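Local atomic coordinates of MHC class I protein (Ginglymostoma cirratum, PDB entry 6LUP), a protein that probably binds short peptides in a groove between two helices and, as a class I histocompatibility molecule, presents them to T cells. Residues 55-60 against 167-172; 42-45 against 49-52. All blocks are in the same frame, centred on the assembly; numbering follows the deposited sequence.

Overall arrangement
Both contacts belong to the peptide-binding platform of the class I fold, their centres about 8 Å apart on the same side of the chain's centre, yet they join different elements. Contact 1 spans the groove from helix 55-82 to helix 148-172; its two touching residues are buried, and its chemistry is polar, a single hydroxyl-to-hydroxyl hydrogen bond. Contact 2 is local: edge strand 43-44 meets helix 47-52 through aliphatic carbons alone, with one touching residue buried and K50 exposed. W58 links them: CE3 of W58 lies 3.3 Å from the carbonyl O of M42, and CZ2 of W58 3.7 Å from the carbonyl O of V49.

Contact 1: 55-60 against 167-172; sequences PEYWER and QKYLKN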
ATOM      1  N   PRO A  55       0.858   5.679 -27.239  1.00 39.69           N
ATOM      2  CA  PRO A  55       1.087   4.262 -27.528  1.00 39.17           C
ATOM      3  C   PRO A  55       2.490   3.765 -27.159  1.00 38.09           C
ATOM      4  O   PRO A  55       2.617   2.689 -26.572  1.00 37.41           O
ATOM      5  CB  PRO A  55       0.868   4.185 -29.040  1.00 39.81           C
ATOM      6  CG  PRO A  55      -0.153   5.234 -29.300  1.00 40.84           C
ATOM      7  CD  PRO A  55       0.159   6.356 -28.347  1.00 40.73           C
ATOM      8  N   GLU A  56       3.518   4.547 -27.483  1.00 37.92           N
ATOM      9  CA  GLU A  56       4.906   4.140 -27.262  1.00 37.41           C
ATOM     10  C   GLU A  56       5.229   3.897 -25.794  1.00 36.07           C
ATOM     11  O   GLU A  56       5.958   2.958 -25.456  1.00 35.38           O
ATOM     12  CB  GLU A  56       5.878   5.154 -27.871  1.00 38.72           C
ATOM     13  CG  GLU A  56       6.060   4.961 -29.368  1.00 41.00           C
ATOM     14  CD  GLU A  56       7.077   5.910 -29.983  1.00 42.70           C
ATOM     15  OE1 GLU A  56       7.957   6.414 -29.234  1.00 43.06           O
ATOM     16  OE2 GLU A  56       6.997   6.140 -31.218  1.00 43.17           O
ATOM     17  N   TYR A  57       4.674   4.737 -24.928  1.00 35.28           N
ATOM     18  CA  TYR A  57       4.846   4.585 -23.497  1.00 34.41           C
ATOM     19  C   TYR A  57       4.316   3.236 -22.991  1.00 34.14           C
ATOM     20  O   TYR A  57       5.009   2.524 -22.262  1.00 33.71           O
ATOM     21  CB  TYR A  57       4.162   5.733 -22.754  1.00 34.49           C
ATOM     22  CG  TYR A  57       4.255   5.608 -21.254  1.00 33.77           C
ATOM     23  CD1 TYR A  57       3.327   4.848 -20.539  1.00 33.67           C
ATOM     24  CD2 TYR A  57       5.268   6.247 -20.548  1.00 33.43           C
ATOM     25  CE1 TYR A  57       3.409   4.726 -19.161  1.00 33.26           C
ATOM     26  CE2 TYR A  57       5.360   6.135 -19.170  1.00 33.20           C
ATOM     27  CZ  TYR A  57       4.429   5.372 -18.481  1.00 32.99           C
ATOM     28  OH  TYR A  57       4.514   5.258 -17.113  1.00 32.45           O
ATOM     29  N   TRP A  58       3.093   2.895 -23.378  1.00 34.32           N
ATOM     30  CA  TRP A  58       2.465   1.666 -22.912  1.00 34.16           C
ATOM     31  C   TRP A  58       3.090   0.435 -23.538  1.00 34.24           C
ATOM     32  O   TRP A  58       3.219  -0.599 -22.883  1.00 34.04           O
ATOM     33  CB  TRP A  58       0.956   1.718 -23.137  1.00 34.74           C
ATOM     34  CG  TRP A  58       0.372   2.865 -22.398  1.00 34.81           C
ATOM     35  CD1 TRP A  58      -0.037   4.059 -22.919  1.00 35.28           C
ATOM     36  CD2 TRP A  58       0.193   2.961 -20.986  1.00 34.54           C
ATOM     37  NE1 TRP A  58      -0.478   4.885 -21.920  1.00 35.28           N
ATOM     38  CE2 TRP A  58      -0.350   4.235 -20.720  1.00 34.96           C
ATOM     39  CE3 TRP A  58       0.424   2.086 -19.915  1.00 34.17           C
ATOM     40  CZ2 TRP A  58      -0.670   4.657 -19.424  1.00 34.81           C
ATOM     41  CZ3 TRP A  58       0.111   2.507 -18.628  1.00 33.97           C
ATOM     42  CH2 TRP A  58      -0.425   3.784 -18.395  1.00 34.36           C
ATOM     43  N   GLU A  59       3.502   0.560 -24.794  1.00 34.72           N
ATOM     44  CA  GLU A  59       4.203  -0.506 -25.484  1.00 34.66           C
ATOM     45  C   GLU A  59       5.515  -0.834 -24.777  1.00 34.17           C
ATOM     46  O   GLU A  59       5.792  -2.001 -24.494  1.00 34.19           O
ATOM     47  CB  GLU A  59       4.431  -0.130 -26.947  1.00 35.35           C
ATOM     48  CG  GLU A  59       3.168  -0.236 -27.789  1.00 36.69           C
ATOM     49  CD  GLU A  59       3.133   0.728 -28.961  1.00 37.72           C
ATOM     50  OE1 GLU A  59       2.021   0.952 -29.494  1.00 38.92           O
ATOM     51  OE2 GLU A  59       4.195   1.268 -29.352  1.00 37.39           O
ATOM     52  N   ARG A  60       6.304   0.191 -24.463  1.00 33.92           N
ATOM     53  CA  ARG A  60       7.590  -0.019 -23.801  1.00 33.36           C
ATOM     54  C   ARG A  60       7.442  -0.524 -22.367  1.00 32.89           C
ATOM     55  O   ARG A  60       8.157  -1.441 -21.951  1.00 32.50           O
ATOM     56  CB  ARG A  60       8.443   1.248 -23.823  1.00 33.81           C
ATOM     57  CG  ARG A  60       9.794   1.074 -23.140  1.00 34.07           C
ATOM     58  CD  ARG A  60      10.331   2.384 -22.600  1.00 34.88           C
ATOM     59  NE  ARG A  60       9.328   3.119 -21.824  1.00 35.80           N
ATOM     60  CZ  ARG A  60       8.735   4.247 -22.227  1.00 36.44           C
ATOM     61  NH1 ARG A  60       9.037   4.792 -23.406  1.00 36.28           N
ATOM     62  NH2 ARG A  60       7.841   4.832 -21.441  1.00 36.40           N
ATOM     63  N   GLN A 167       9.341  13.898 -12.586  1.00 39.46           N
ATOM     64  CA  GLN A 167       9.093  15.312 -12.863  1.00 41.03           C
ATOM     65  C   GLN A 167       8.040  15.532 -13.947  1.00 40.95           C
ATOM     66  O   GLN A 167       7.264  16.488 -13.881  1.00 41.55           O
ATOM     67  CB  GLN A 167      10.398  16.028 -13.208  1.00 42.28           C
ATOM     68  CG  GLN A 167      11.131  16.514 -11.968  1.00 43.92           C
ATOM     69  CD  GLN A 167      12.582  16.862 -12.225  1.00 45.60           C
ATOM     70  OE1 GLN A 167      13.107  16.639 -13.317  1.00 46.43           O
ATOM     71  NE2 GLN A 167      13.242  17.411 -11.211  1.00 46.65           N
ATOM     72  N   LYS A 168       8.012  14.634 -14.928  1.00 40.20           N
ATOM     73  CA  LYS A 168       7.013  14.680 -15.981  1.00 40.21           C
ATOM     74  C   LYS A 168       5.648  14.316 -15.409  1.00 39.87           C
ATOM     75  O   LYS A 168       4.654  14.983 -15.689  1.00 40.81           O
ATOM     76  CB  LYS A 168       7.387  13.728 -17.118  1.00 39.77           C
ATOM     77  CG  LYS A 168       6.463  13.810 -18.323  1.00 40.25           C
ATOM     78  CD  LYS A 168       6.619  12.603 -19.227  1.00 39.64           C
ATOM     79  CE  LYS A 168       5.818  12.784 -20.502  1.00 40.38           C
ATOM     80  NZ  LYS A 168       5.900  11.577 -21.363  1.00 40.04           N
ATOM     81  N   TYR A 169       5.617  13.260 -14.600  1.00 38.92           N
ATOM     82  CA  TYR A 169       4.388  12.818 -13.947  1.00 38.49           C
ATOM     83  C   TYR A 169       3.784  13.907 -13.067  1.00 39.36           C
ATOM     84  O   TYR A 169       2.575  14.130 -13.097  1.00 39.68           O
ATOM     85  CB  TYR A 169       4.631  11.552 -13.120  1.00 37.08           C
ATOM     86  CG  TYR A 169       5.024  10.327 -13.923  1.00 35.83           C
ATOM     87  CD1 TYR A 169       4.561  10.134 -15.225  1.00 35.68           C
ATOM     88  CD2 TYR A 169       5.834   9.342 -13.361  1.00 34.88           C
ATOM     89  CE1 TYR A 169       4.915   9.009 -15.952  1.00 34.98           C
ATOM     90  CE2 TYR A 169       6.190   8.209 -14.075  1.00 34.13           C
ATOM     91  CZ  TYR A 169       5.730   8.046 -15.367  1.00 34.25           C
ATOM     92  OH  TYR A 169       6.084   6.921 -16.075  1.00 33.48           O
ATOM     93  N   LEU A 170       4.632  14.586 -12.299  1.00 40.13           N
ATOM     94  CA  LEU A 170       4.189  15.684 -11.435  1.00 41.52           C
ATOM     95  C   LEU A 170       3.563  16.843 -12.212  1.00 43.36           C
ATOM     96  O   LEU A 170       2.635  17.484 -11.728  1.00 44.53           O
ATOM     97  CB  LEU A 170       5.336  16.185 -10.553  1.00 41.34           C
ATOM     98  CG  LEU A 170       5.791  15.240  -9.434  1.00 40.34           C
ATOM     99  CD1 LEU A 170       7.145  15.666  -8.895  1.00 40.99           C
ATOM    100  CD2 LEU A 170       4.774  15.152  -8.307  1.00 40.29           C
ATOM    101  N   LYS A 171       4.065  17.106 -13.416  1.00 44.58           N
ATOM    102  CA  LYS A 171       3.449  18.096 -14.290  1.00 46.29           C
ATOM    103  C   LYS A 171       2.120  17.581 -14.855  1.00 45.96           C
ATOM    104  O   LYS A 171       1.092  18.243 -14.724  1.00 46.89           O
ATOM    105  CB  LYS A 171       4.414  18.503 -15.409  1.00 48.11           C
ATOM    106  CG  LYS A 171       3.791  19.331 -16.525  1.00 51.06           C
ATOM    107  CD  LYS A 171       4.575  19.158 -17.823  1.00 53.13           C
ATOM    108  CE  LYS A 171       3.718  19.443 -19.050  1.00 54.77           C
ATOM    109  NZ  LYS A 171       4.336  18.894 -20.293  1.00 54.71           N
ATOM    110  N   ASN A 172       2.142  16.396 -15.463  1.00 44.93           N
ATOM    111  CA  ASN A 172       0.956  15.834 -16.122  1.00 44.71           C
ATOM    112  C   ASN A 172      -0.166  15.392 -15.183  1.00 44.47           C
ATOM    113  O   ASN A 172      -1.331  15.371 -15.578  1.00 45.04           O
ATOM    114  CB  ASN A 172       1.346  14.678 -17.047  1.00 43.92           C
ATOM    115  CG  ASN A 172       2.023  15.148 -18.325  1.00 44.56           C
ATOM    116  OD1 ASN A 172       2.818  14.419 -18.917  1.00 44.09           O
ATOM    117  ND2 ASN A 172       1.708  16.365 -18.760  1.00 45.76           N
TER
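Y57 and Y169 reach across from facing helices and meet through their phenol groups, although their CA atoms lie 12.6 Å apart. Along 55-60, Y57 carries the contact. Its CG is anti to the backbone N (chi1 178°), which sends the long ring out from the helix until the OH of Y57 stands 2.5 Å from the OH of Y169, a hydrogen bond in which either hydroxyl could be the donor. The Y169 oxygen lies at the edge of the Y57 ring, close to its plane and 3.3 Å from CE2 of Y57, whereas the Y57 oxygen approaches the Y169 ring obliquely. Next in sequence, W58 offers one indole face to the Y57 ring, with CD1 of Y57 3.6 Å above its plane. The guanidinium of R60 has CE2 of Y57 at its edge. The Y169 ring also meets F32 of strand 30-36, and its OH is gripped by a second hydrogen bond, to the bound peptide's backbone, on which Y57 packs too. A tyrosine pair across the helices, one of them bonded to peptide backbone, is consistent with the A pocket of classical class I molecules, which receives the peptide N-terminus.

Contact 2: 42-45 against 49-52; sequences MIPR and VKES
P44 meets V49 and K50 through the CB and CG corner of its pyrrolidine ring, and it has the largest buried surface of the three, 62 Å². The CA atoms of P44 and K50, 5.7 Å apart, are the nearest CA pair across the segments, and no hydrogen bond crosses between them. CB of P44 is shared: it lies 3.9 Å from CG1 of V49 and equally far from CB of K50. The neighbouring ring carbon, CG of P44, reaches CG of K50 at 3.8 Å. K50 thus contributes the root of its side chain, the aliphatic CB and CG, which pass obliquely across the ring corner. K50 lays its CG beside the proline because chi1 (-170°) turns that carbon away from its own N; further out the chain bends at three successive torsions. V49 differs in using a single branch. Its CG1 sits between the backbone N and the carbonyl carbon (chi1 72°), a rotation that turns this methyl to the ring. These separations all fit van der Waals packing, with K50 exposed and V49 buried. P44 and V49 both also touch W58 of helix 55-82. Strand 43-44 is the outermost strand at this end of the eight-stranded platform, paired to strand 30-36 through I43 with Q34, and helix 47-52 packs against it just ahead of helix 55-82.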
ATOM      1  N   MET A  42       0.990  -3.566 -19.256  1.00 36.48           N
ATOM      2  CA  MET A  42       1.000  -2.466 -18.304  1.00 35.84           C
ATOM      3  C   MET A  42      -0.208  -1.583 -18.586  1.00 36.38           C
ATOM      4  O   MET A  42      -0.405  -1.143 -19.716  1.00 36.74           O
ATOM      5  CB  MET A  42       2.291  -1.658 -18.410  1.00 34.98           C
ATOM      6  CG  MET A  42       2.377  -0.532 -17.397  1.00 34.57           C
ATOM      7  SD  MET A  42       2.718  -1.147 -15.738  1.00 34.39           S
ATOM      8  CE  MET A  42       4.461  -0.759 -15.607  1.00 33.59           C
ATOM      9  N   ILE A  43      -1.023  -1.340 -17.566  1.00 36.60           N
ATOM     10  CA  ILE A  43      -2.261  -0.581 -17.748  1.00 37.19           C
ATOM     11  C   ILE A  43      -2.338   0.597 -16.780  1.00 36.87           C
ATOM     12  O   ILE A  43      -1.777   0.539 -15.686  1.00 36.33           O
ATOM     13  CB  ILE A  43      -3.511  -1.481 -17.601  1.00 38.51           C
ATOM     14  CG1 ILE A  43      -3.612  -2.063 -16.179  1.00 38.58           C
ATOM     15  CG2 ILE A  43      -3.496  -2.589 -18.654  1.00 38.97           C
ATOM     16  CD1 ILE A  43      -4.955  -2.677 -15.837  1.00 39.61           C
ATOM     17  N   PRO A  44      -3.022   1.680 -17.185  1.00 37.35           N
ATOM     18  CA  PRO A  44      -3.212   2.821 -16.285  1.00 37.29           C
ATOM     19  C   PRO A  44      -4.194   2.525 -15.164  1.00 37.78           C
ATOM     20  O   PRO A  44      -5.189   1.825 -15.368  1.00 38.29           O
ATOM     21  CB  PRO A  44      -3.782   3.910 -17.197  1.00 37.70           C
ATOM     22  CG  PRO A  44      -4.376   3.177 -18.346  1.00 38.29           C
ATOM     23  CD  PRO A  44      -3.548   1.943 -18.534  1.00 37.76           C
ATOM     24  N   ARG A  45      -3.887   3.052 -13.987  1.00 37.74           N
ATOM     25  CA  ARG A  45      -4.785   3.022 -12.843  1.00 38.48           C
ATOM     26  C   ARG A  45      -5.198   4.448 -12.527  1.00 39.27           C
ATOM     27  O   ARG A  45      -5.901   4.707 -11.540  1.00 39.77           O
ATOM     28  CB  ARG A  45      -4.097   2.400 -11.625  1.00 37.74           C
ATOM     29  CG  ARG A  45      -4.004   0.886 -11.665  1.00 38.09           C
ATOM     30  CD  ARG A  45      -5.373   0.248 -11.818  1.00 39.06           C
ATOM     31  NE  ARG A  45      -5.326  -1.194 -11.606  1.00 39.74           N
ATOM     32  CZ  ARG A  45      -6.078  -2.070 -12.261  1.00 40.74           C
ATOM     33  NH1 ARG A  45      -5.969  -3.363 -11.998  1.00 41.19           N
ATOM     34  NH2 ARG A  45      -6.932  -1.658 -13.190  1.00 41.17           N
ATOM     35  N   VAL A  49      -2.449   9.762 -16.363  1.00 40.50           N
ATOM     36  CA  VAL A  49      -1.410   9.023 -17.076  1.00 39.88           C
ATOM     37  C   VAL A  49      -1.969   8.385 -18.351  1.00 40.73           C
ATOM     38  O   VAL A  49      -1.256   8.266 -19.354  1.00 40.71           O
ATOM     39  CB  VAL A  49      -0.688   7.988 -16.170  1.00 38.55           C
ATOM     40  CG1 VAL A  49      -1.581   6.792 -15.860  1.00 38.29           C
ATOM     41  CG2 VAL A  49       0.622   7.534 -16.803  1.00 37.77           C
ATOM     42  N   LYS A  50      -3.242   7.998 -18.317  1.00 41.54           N
ATOM     43  CA  LYS A  50      -3.901   7.438 -19.493  1.00 43.01           C
ATOM     44  C   LYS A  50      -3.987   8.483 -20.609  1.00 44.15           C
ATOM     45  O   LYS A  50      -3.727   8.175 -21.770  1.00 43.91           O
ATOM     46  CB  LYS A  50      -5.292   6.915 -19.137  1.00 44.07           C
ATOM     47  CG  LYS A  50      -5.964   6.109 -20.240  1.00 45.42           C
ATOM     48  CD  LYS A  50      -7.473   6.294 -20.215  1.00 47.43           C
ATOM     49  CE  LYS A  50      -8.172   5.354 -19.240  1.00 48.12           C
ATOM     50  NZ  LYS A  50      -8.760   4.171 -19.933  1.00 49.06           N
ATOM     51  N   GLU A  51      -4.340   9.712 -20.233  1.00 45.33           N
ATOM     52  CA  GLU A  51      -4.476  10.827 -21.165  1.00 46.80           C
ATOM     53  C   GLU A  51      -3.140  11.296 -21.721  1.00 46.19           C
ATOM     54  O   GLU A  51      -3.050  11.661 -22.894  1.00 47.27           O
ATOM     55  CB  GLU A  51      -5.150  12.012 -20.474  1.00 48.70           C
ATOM     56  CG  GLU A  51      -6.657  11.901 -20.331  1.00 51.36           C
ATOM     57  CD  GLU A  51      -7.235  12.918 -19.357  1.00 53.45           C
ATOM     58  OE1 GLU A  51      -8.469  13.148 -19.386  1.00 55.24           O
ATOM     59  OE2 GLU A  51      -6.463  13.490 -18.552  1.00 53.50           O
ATOM     60  N   SER A  52      -2.111  11.289 -20.879  1.00 44.57           N
ATOM     61  CA  SER A  52      -0.859  11.976 -21.194  1.00 43.95           C
ATOM     62  C   SER A  52       0.228  11.086 -21.779  1.00 42.95           C
ATOM     63  O   SER A  52       1.267  11.585 -22.210  1.00 43.43           O
ATOM     64  CB  SER A  52      -0.321  12.719 -19.963  1.00 43.82           C
ATOM     65  OG  SER A  52      -0.001  11.825 -18.910  1.00 42.49           O
TER